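PDB 2G2C: putative molybdenum cofactor biosynthesis protein from Corynebacterium diphtheriae, which is of unproven function but probably binds molybdopterin or a precursor of it during biosynthesis of the molybdenum cofactor. Local coordinates for residues V50-G54 and Y55-V59. Residues are numbered along the deposited sequence; the frame is centred on the assembly and turned at random. Where two conformers were deposited one is given.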
loop_
_atom_site.group_PDB
_atom_site.type_symbol
_atom_site.label_atom_id
_atom_site.label_comp_id
_atom_site.label_asym_id
_atom_site.label_seq_id
_atom_site.Cartn_x
_atom_site.Cartn_y
_atom_site.Cartn_z
ATOM N N VAL A 50 -1.729 -9.078 -8.573
ATOM C CA VAL A 50 -1.124 -8.177 -9.529
ATOM C C VAL A 50 -2.279 -7.688 -10.399
ATOM O O VAL A 50 -3.110 -8.503 -10.878
ATOM C CB VAL A 50 -0.087 -8.896 -10.427
ATOM C CG1 VAL A 50 0.435 -7.904 -11.488
ATOM C CG2 VAL A 50 1.023 -9.487 -9.568
ATOM N N VAL A 51 -2.353 -6.383 -10.616
ATOM C CA VAL A 51 -3.388 -5.838 -11.509
ATOM C C VAL A 51 -2.711 -4.949 -12.552
ATOM O O VAL A 51 -1.646 -4.384 -12.296
ATOM C CB VAL A 51 -4.471 -5.026 -10.676
ATOM C CG1 VAL A 51 -5.179 -5.956 -9.694
ATOM C CG2 VAL A 51 -3.860 -3.799 -9.971
ATOM N N PRO A 52 -3.343 -4.812 -13.727
ATOM C CA PRO A 52 -2.877 -3.831 -14.684
ATOM C C PRO A 52 -3.015 -2.413 -14.092
ATOM O O PRO A 52 -3.787 -2.179 -13.139
ATOM C CB PRO A 52 -3.865 -3.956 -15.862
ATOM C CG PRO A 52 -4.546 -5.264 -15.662
ATOM C CD PRO A 52 -4.526 -5.559 -14.188
ATOM N N GLU A 53 -2.312 -1.467 -14.702
ATOM C CA GLU A 53 -2.450 -0.071 -14.294
ATOM C C GLU A 53 -3.840 0.469 -14.548
ATOM O O GLU A 53 -4.524 0.049 -15.480
ATOM C CB GLU A 53 -1.451 0.791 -15.055
ATOM C CG GLU A 53 -0.082 0.371 -14.716
ATOM C CD GLU A 53 0.738 1.468 -14.129
ATOM O OE1 GLU A 53 0.127 2.359 -13.461
ATOM O OE2 GLU A 53 1.979 1.418 -14.333
ATOM N N GLY A 54 -4.252 1.438 -13.749
ATOM C CA GLY A 54 -5.481 2.169 -14.033
ATOM C C GLY A 54 -6.241 2.484 -12.754
ATOM O O GLY A 54 -5.970 1.913 -11.695
ATOM N N TYR A 55 -7.249 3.343 -12.867
ATOM C CA TYR A 55 -8.101 3.682 -11.755
ATOM C C TYR A 55 -9.008 2.490 -11.393
ATOM O O TYR A 55 -9.061 2.048 -10.219
ATOM C CB TYR A 55 -8.928 4.888 -12.139
ATOM C CG TYR A 55 -9.734 5.471 -11.009
ATOM C CD1 TYR A 55 -9.227 6.544 -10.239
ATOM C CD2 TYR A 55 -11.021 4.990 -10.724
ATOM C CE1 TYR A 55 -9.975 7.111 -9.217
ATOM C CE2 TYR A 55 -11.788 5.546 -9.712
ATOM C CZ TYR A 55 -11.267 6.623 -8.957
ATOM O OH TYR A 55 -12.034 7.174 -7.940
ATOM N N ASP A 56 -9.738 1.965 -12.376
ATOM C CA ASP A 56 -10.729 0.946 -12.062
ATOM C C ASP A 56 -10.117 -0.332 -11.486
ATOM O O ASP A 56 -10.670 -0.934 -10.566
ATOM C CB ASP A 56 -11.554 0.644 -13.301
ATOM C CG ASP A 56 -12.116 1.913 -13.949
ATOM O OD1 ASP A 56 -13.278 2.264 -13.633
ATOM O OD2 ASP A 56 -11.390 2.554 -14.743
ATOM N N THR A 57 -8.988 -0.743 -12.044
ATOM C CA THR A 57 -8.331 -1.968 -11.575
ATOM C C THR A 57 -7.843 -1.825 -10.127
ATOM O O THR A 57 -7.991 -2.740 -9.295
ATOM C CB THR A 57 -7.161 -2.336 -12.460
ATOM O OG1 THR A 57 -6.356 -1.173 -12.683
ATOM C CG2 THR A 57 -7.737 -2.878 -13.780
ATOM N N VAL A 58 -7.246 -0.671 -9.813
ATOM C CA VAL A 58 -6.761 -0.470 -8.432
ATOM C C VAL A 58 -7.931 -0.321 -7.438
ATOM O O VAL A 58 -7.952 -0.939 -6.369
ATOM C CB VAL A 58 -5.770 0.691 -8.379
ATOM C CG1 VAL A 58 -5.349 1.010 -6.946
ATOM C CG2 VAL A 58 -4.558 0.360 -9.248
ATOM N N VAL A 59 -8.947 0.467 -7.822
ATOM C CA VAL A 59 -10.153 0.547 -6.987
ATOM C C VAL A 59 -10.742 -0.821 -6.682
ATOM O O VAL A 59 -11.086 -1.099 -5.531
ATOM C CB VAL A 59 -11.272 1.454 -7.613
ATOM C CG1 VAL A 59 -12.622 1.277 -6.839
ATOM C CG2 VAL A 59 -10.821 2.890 -7.608
#
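Thr57, in the first turn of helix 55-67, reaches back across the loop and gives its hydroxyl to Pro52: OG1 donates to Pro52 O at 2.8 Å, approaching from above the carbonyl plane, about 40° out of it. What makes this possible is chi1 of 47°, which sets OG1 between the backbone N and the carbonyl carbon of Thr57 and turns it to the loop, while Thr57 CG2 lies 4.2 Å from Pro52 CD. Gly54, with a positive phi of 142°, occupies the N-cap position. Its carbonyl receives a weak bond from Val58 N (3.4 Å to Gly54 O), and Val58 CG2 presses against that same oxygen at 3.2 Å. On the inner side Val51 CG2 meets Val58 CG2 at 4.3 Å, and both valines also lie on Val13 of the neighbouring strand 5-13. The outer side is looser: at the exposed start of the helix, the side chain of Tyr55 leaves the loop for Glu89 of helix 87-92. Glu53 N donates to Asp15 OD1, and the side chain of Glu53 lies about 7 Å from a bound sodium ion. The short loop from edge strand 42-51 into helix 55-67 opens a beta-alpha-beta crossover to parallel strand 72-76, passing over strand 5-13, in the alpha/beta domain of this probable molybdopterin-binding family.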